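Local coordinates for protein F420-dependent alcohol dehydrogenase (Methanoculleus thermophilus, PDB 1RHC) that oxidises secondary alcohols to ketones with the deazaflavin coenzyme F420 as hydride acceptor, as a member of the bacterial luciferase family, at residues V232-D237 with V314-D319; E288-E293 with D319-V324. One frame throughout, in Å; residues are numbered along the deposited sequence.

Interaction 1. Residues V232-D237 with V314-D319; sequences VDPDYD and VNFGID
Val-232, at the end of strand 224-232, packs both of its methyls against the middle of helix 314-319. Val-232 CG1 sits 3.9 Å from CA of Gly-317, resting on the bare backbone of the helix. Val-232 CG2 touches CE2 of Phe-316 at 4.0 Å, and the two side chains cross at about a right angle. Phe-316 gets there because its CG lies anti to the backbone N (chi1 170°), which swings the ring from the helix toward the strand end. Val-232 O comes to the edge of the ring, near its plane, 3.7 Å from Phe-316 CE2. The fit is closest around the buried Val-232 and Gly-317. Farther out, toward solvent, it is looser, with CD of exposed Pro-234 4.3 Å from Phe-316 CE2. There the chain makes its own bonds: Asp-235 N donates to the anti lone pair of Asp-233 OD1 (2.9 Å, 163°), closing an Asx turn, and Asp-235 then N-caps helix 236-241. Tyr-230 OH and Ser-311 OG add hydrogen bonds to Gly-317 O and Val-232 N. A strand end turning into a loop beside the helix that follows the neighbouring parallel strand, 304-309, is characteristic of the TIM barrel of the luciferase family.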
loop_
_atom_site.group_PDB
_atom_site.type_symbol
_atom_site.label_atom_id
_atom_site.label_comp_id
_atom_site.label_asym_id
_atom_site.label_seq_id
_atom_site.Cartn_x
_atom_site.Cartn_y
_atom_site.Cartn_z
ATOM N N VAL A 232 10.722 -11.291 27.395
ATOM C CA VAL A 232 11.559 -11.115 28.566
ATOM C C VAL A 232 10.663 -10.714 29.732
ATOM O O VAL A 232 9.864 -9.797 29.620
ATOM C CB VAL A 232 12.653 -10.039 28.324
ATOM C CG1 VAL A 232 12.028 -8.742 27.860
ATOM C CG2 VAL A 232 13.468 -9.809 29.627
ATOM N N ASP A 233 10.750 -11.461 30.823
ATOM C CA ASP A 233 9.975 -11.134 32.020
ATOM C C ASP A 233 10.665 -11.853 33.175
ATOM O O ASP A 233 11.185 -12.951 32.993
ATOM C CB ASP A 233 8.532 -11.634 31.895
ATOM C CG ASP A 233 7.631 -11.106 33.004
ATOM O OD1 ASP A 233 7.652 -11.649 34.131
ATOM O OD2 ASP A 233 6.906 -10.135 32.735
ATOM N N PRO A 234 10.689 -11.231 34.367
ATOM C CA PRO A 234 11.313 -11.819 35.561
ATOM C C PRO A 234 10.748 -13.200 35.878
ATOM O O PRO A 234 11.452 -14.051 36.416
ATOM C CB PRO A 234 10.969 -10.812 36.656
ATOM C CG PRO A 234 10.971 -9.512 35.921
ATOM C CD PRO A 234 10.251 -9.845 34.628
ATOM N N ASP A 235 9.475 -13.410 35.572
ATOM C CA ASP A 235 8.825 -14.705 35.795
ATOM C C ASP A 235 8.986 -15.519 34.488
ATOM O O ASP A 235 8.266 -15.293 33.513
ATOM C CB ASP A 235 7.349 -14.462 36.124
ATOM C CG ASP A 235 6.543 -15.754 36.304
ATOM O OD1 ASP A 235 6.987 -16.840 35.881
ATOM O OD2 ASP A 235 5.431 -15.672 36.856
ATOM N N TYR A 236 9.929 -16.462 34.484
ATOM C CA TYR A 236 10.245 -17.281 33.298
ATOM C C TYR A 236 9.042 -17.980 32.677
ATOM O O TYR A 236 8.873 -17.979 31.451
ATOM C CB TYR A 236 11.306 -18.336 33.644
ATOM C CG TYR A 236 11.835 -19.106 32.439
ATOM C CD1 TYR A 236 12.825 -18.562 31.618
ATOM C CD2 TYR A 236 11.345 -20.380 32.128
ATOM C CE1 TYR A 236 13.326 -19.268 30.511
ATOM C CE2 TYR A 236 11.835 -21.094 31.022
ATOM C CZ TYR A 236 12.824 -20.530 30.226
ATOM O OH TYR A 236 13.311 -21.226 29.147
ATOM N N ASP A 237 8.204 -18.589 33.511
ATOM C CA ASP A 237 7.025 -19.271 32.993
ATOM C C ASP A 237 6.097 -18.308 32.248
ATOM O O ASP A 237 5.549 -18.649 31.199
ATOM C CB ASP A 237 6.252 -19.940 34.129
ATOM C CG ASP A 237 6.943 -21.186 34.655
ATOM O OD1 ASP A 237 6.422 -21.777 35.624
ATOM O OD2 ASP A 237 7.998 -21.577 34.104
ATOM N N VAL A 314 4.832 -5.296 27.185
ATOM C CA VAL A 314 5.430 -4.822 25.938
ATOM C C VAL A 314 6.435 -3.692 26.085
ATOM O O VAL A 314 7.521 -3.733 25.493
ATOM C CB VAL A 314 4.332 -4.396 24.937
ATOM C CG1 VAL A 314 4.969 -3.766 23.693
ATOM C CG2 VAL A 314 3.485 -5.617 24.568
ATOM N N ASN A 315 6.092 -2.672 26.871
ATOM C CA ASN A 315 7.007 -1.534 27.020
ATOM C C ASN A 315 8.330 -1.880 27.672
ATOM O O ASN A 315 9.366 -1.336 27.300
ATOM C CB ASN A 315 6.308 -0.430 27.803
ATOM C CG ASN A 315 5.210 0.234 26.995
ATOM O OD1 ASN A 315 4.306 0.856 27.552
ATOM N ND2 ASN A 315 5.291 0.115 25.672
ATOM N N PHE A 316 8.290 -2.768 28.669
ATOM C CA PHE A 316 9.507 -3.264 29.325
ATOM C C PHE A 316 10.312 -4.075 28.283
ATOM O O PHE A 316 11.540 -4.004 28.250
ATOM C CB PHE A 316 9.117 -4.180 30.481
ATOM C CG PHE A 316 10.262 -4.936 31.077
ATOM C CD1 PHE A 316 11.274 -4.267 31.769
ATOM C CD2 PHE A 316 10.318 -6.329 30.961
ATOM C CE1 PHE A 316 12.335 -4.969 32.349
ATOM C CE2 PHE A 316 11.373 -7.045 31.537
ATOM C CZ PHE A 316 12.387 -6.363 32.234
ATOM N N GLY A 317 9.607 -4.830 27.453
ATOM C CA GLY A 317 10.249 -5.635 26.411
ATOM C C GLY A 317 11.047 -4.761 25.446
ATOM O O GLY A 317 11.998 -5.215 24.812
ATOM N N ILE A 318 10.645 -3.514 25.290
ATOM C CA ILE A 318 11.403 -2.598 24.439
ATOM C C ILE A 318 12.497 -1.911 25.247
ATOM O O ILE A 318 13.667 -1.861 24.837
ATOM C CB ILE A 318 10.497 -1.465 23.825
ATOM C CG1 ILE A 318 9.381 -2.080 22.972
ATOM C CG2 ILE A 318 11.359 -0.506 22.996
ATOM C CD1 ILE A 318 8.320 -1.101 22.526
ATOM N N ASP A 319 12.115 -1.354 26.403
ATOM C CA ASP A 319 13.029 -0.584 27.263
ATOM C C ASP A 319 14.290 -1.305 27.702
ATOM O O ASP A 319 15.349 -0.696 27.816
ATOM C CB ASP A 319 12.306 -0.165 28.556
ATOM C CG ASP A 319 11.356 0.935 28.332
ATOM O OD1 ASP A 319 11.423 1.582 27.260
ATOM O OD2 ASP A 319 10.546 1.153 29.233
#

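Interaction 2. Residues E288-E293 with D319-V324; sequences EEMIKE and DIFKEV
Met-290 and Ile-291, successive residues of helix 287-300, grip Val-324 by its two methyls. Met-290 CB meets Val-324 CG2 at 3.9 Å, while Ile-291 CG1 lies 4.1 Å from Val-324 CG1. The valine has CG1 anti to its own N (chi1 178°) and CG2 beside that N, a setting that gives each methyl a different partner. Ile-291 starts off at a slant to the other segment, but its longer branch turns back toward it and brings Ile-291 CD1 to 4.2 Å from Glu-323 O; this side chain and Val-324 slide past each other in opposite directions. Met-290 is folded rather than extended. Bends at chi2 (-62°) and chi3 carry its CE to 4.0 Å from CZ of Phe-321, approaching the ring obliquely, with the two side chains crossing at about a right angle. The contact is wholly apolar in its side chains. Phe-321 reaches on to the rings of Tyr-230 and Phe-31, and touches Val-29 of helix 16-29. Met-290 also rests on Met-282 and Ala-284 of strand 282-284, while Ile-294 of helix 287-300 packs on both Phe-321 and Val-324, leaving the C-terminal segment lodged between helices 287-300 and 16-29.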
loop_
_atom_site.group_PDB
_atom_site.type_symbol
_atom_site.label_atom_id
_atom_site.label_comp_id
_atom_site.label_asym_id
_atom_site.label_seq_id
_atom_site.Cartn_x
_atom_site.Cartn_y
_atom_site.Cartn_z
ATOM N N GLU A 288 20.878 -9.916 30.883
ATOM C CA GLU A 288 22.037 -10.795 30.681
ATOM C C GLU A 288 21.672 -12.045 29.889
ATOM O O GLU A 288 22.441 -12.504 29.027
ATOM C CB GLU A 288 22.622 -11.199 32.039
ATOM C CG GLU A 288 24.052 -11.710 31.960
ATOM C CD GLU A 288 24.800 -11.575 33.285
ATOM O OE1 GLU A 288 24.971 -10.427 33.762
ATOM O OE2 GLU A 288 25.216 -12.614 33.850
ATOM N N GLU A 289 20.516 -12.613 30.179
ATOM C CA GLU A 289 20.096 -13.796 29.454
ATOM C C GLU A 289 19.764 -13.436 28.011
ATOM O O GLU A 289 20.010 -14.228 27.098
ATOM C CB GLU A 289 18.901 -14.434 30.122
ATOM C CG GLU A 289 19.230 -15.154 31.406
ATOM C CD GLU A 289 18.007 -15.779 32.039
ATOM O OE1 GLU A 289 16.991 -15.972 31.328
ATOM O OE2 GLU A 289 18.073 -16.096 33.250
ATOM N N MET A 290 19.214 -12.248 27.798
ATOM C CA MET A 290 18.909 -11.813 26.423
ATOM C C MET A 290 20.202 -11.658 25.625
ATOM O O MET A 290 20.285 -12.077 24.463
ATOM C CB MET A 290 18.156 -10.476 26.427
ATOM C CG MET A 290 16.655 -10.582 26.569
ATOM S SD MET A 290 15.828 -11.488 25.228
ATOM C CE MET A 290 16.874 -11.196 23.946
ATOM N N ILE A 291 21.218 -11.064 26.242
ATOM C CA ILE A 291 22.502 -10.874 25.590
ATOM C C ILE A 291 23.082 -12.231 25.165
ATOM O O ILE A 291 23.552 -12.378 24.043
ATOM C CB ILE A 291 23.494 -10.154 26.520
ATOM C CG1 ILE A 291 23.034 -8.714 26.724
ATOM C CG2 ILE A 291 24.894 -10.198 25.946
ATOM C CD1 ILE A 291 23.610 -8.070 27.961
ATOM N N LYS A 292 23.042 -13.220 26.051
ATOM C CA LYS A 292 23.563 -14.551 25.717
ATOM C C LYS A 292 22.742 -15.250 24.640
ATOM O O LYS A 292 23.289 -16.021 23.833
ATOM C CB LYS A 292 23.627 -15.427 26.970
ATOM C CG LYS A 292 24.773 -15.045 27.875
ATOM C CD LYS A 292 24.789 -15.871 29.132
ATOM C CE LYS A 292 25.843 -15.345 30.092
ATOM N NZ LYS A 292 25.770 -16.020 31.421
ATOM N N GLU A 293 21.435 -14.999 24.631
ATOM C CA GLU A 293 20.552 -15.603 23.629
ATOM C C GLU A 293 20.950 -15.045 22.267
ATOM O O GLU A 293 21.064 -15.777 21.291
ATOM C CB GLU A 293 19.085 -15.243 23.901
ATOM C CG GLU A 293 18.496 -15.842 25.159
ATOM C CD GLU A 293 17.723 -17.106 24.891
ATOM O OE1 GLU A 293 17.780 -17.612 23.748
ATOM O OE2 GLU A 293 17.057 -17.603 25.823
ATOM N N ASP A 319 12.115 -1.354 26.403
ATOM C CA ASP A 319 13.029 -0.584 27.263
ATOM C C ASP A 319 14.290 -1.305 27.702
ATOM O O ASP A 319 15.349 -0.696 27.816
ATOM C CB ASP A 319 12.306 -0.165 28.556
ATOM C CG ASP A 319 11.356 0.935 28.332
ATOM O OD1 ASP A 319 11.423 1.582 27.260
ATOM O OD2 ASP A 319 10.546 1.153 29.233
ATOM N N ILE A 320 14.130 -2.573 28.023
ATOM C CA ILE A 320 15.257 -3.366 28.510
ATOM C C ILE A 320 16.372 -3.429 27.474
ATOM O O ILE A 320 17.511 -3.719 27.818
ATOM C CB ILE A 320 14.782 -4.781 28.936
ATOM C CG1 ILE A 320 15.845 -5.458 29.830
ATOM C CG2 ILE A 320 14.519 -5.655 27.731
ATOM C CD1 ILE A 320 16.025 -4.791 31.155
ATOM N N PHE A 321 16.072 -3.116 26.205
ATOM C CA PHE A 321 17.141 -3.145 25.207
ATOM C C PHE A 321 18.143 -2.018 25.338
ATOM O O PHE A 321 19.185 -2.043 24.690
ATOM C CB PHE A 321 16.591 -3.283 23.769
ATOM C CG PHE A 321 16.308 -4.729 23.395
ATOM C CD1 PHE A 321 15.206 -5.397 23.916
ATOM C CD2 PHE A 321 17.208 -5.444 22.613
ATOM C CE1 PHE A 321 15.001 -6.746 23.684
ATOM C CE2 PHE A 321 17.013 -6.806 22.372
ATOM C CZ PHE A 321 15.923 -7.462 22.901
ATOM N N LYS A 322 17.854 -1.030 26.193
ATOM C CA LYS A 322 18.838 0.013 26.460
ATOM C C LYS A 322 20.075 -0.700 27.086
ATOM O O LYS A 322 21.210 -0.246 26.948
ATOM C CB LYS A 322 18.294 1.039 27.464
ATOM C CG LYS A 322 17.193 1.951 26.894
ATOM C CD LYS A 322 16.673 2.944 27.946
ATOM C CE LYS A 322 17.703 4.015 28.272
ATOM N NZ LYS A 322 17.790 5.090 27.228
ATOM N N GLU A 323 19.832 -1.804 27.778
ATOM C CA GLU A 323 20.911 -2.567 28.413
ATOM C C GLU A 323 21.493 -3.636 27.467
ATOM O O GLU A 323 22.673 -3.985 27.559
ATOM C CB GLU A 323 20.384 -3.277 29.661
ATOM C CG GLU A 323 19.899 -2.316 30.771
ATOM C CD GLU A 323 21.032 -1.534 31.413
ATOM O OE1 GLU A 323 20.759 -0.602 32.208
ATOM O OE2 GLU A 323 22.205 -1.841 31.140
ATOM N N VAL A 324 20.664 -4.138 26.557
ATOM C CA VAL A 324 21.085 -5.215 25.654
ATOM C C VAL A 324 21.900 -4.768 24.445
ATOM O O VAL A 324 22.960 -5.326 24.152
ATOM C CB VAL A 324 19.849 -6.022 25.148
ATOM C CG1 VAL A 324 20.289 -7.107 24.167
ATOM C CG2 VAL A 324 19.146 -6.682 26.311
#

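How the interactions relate
The two contacts use successive parts of the C-terminal chain: helix 314-319 in interaction 1, and in interaction 2 the segment 319-324 leading into helix 321-328, with Asp-319 common to both. Their centres are about 10 Å apart, and Val-232 CG1 touches Ile-320 CG2 at 4.0 Å, joining the two apolar patches. Both are mostly buried but have an exposed margin, Pro-234 in one and Glu-323 in the other. Interaction 1 sets a strand end and its loop against a helix, so a backbone carbonyl and a glycine share the work with side chains. Interaction 2 sets helix 287-300 against the C-terminal helix and relies mainly on aliphatic, methionine and aromatic groups. Tyr-230 has partners in both, Gly-317 and Phe-321.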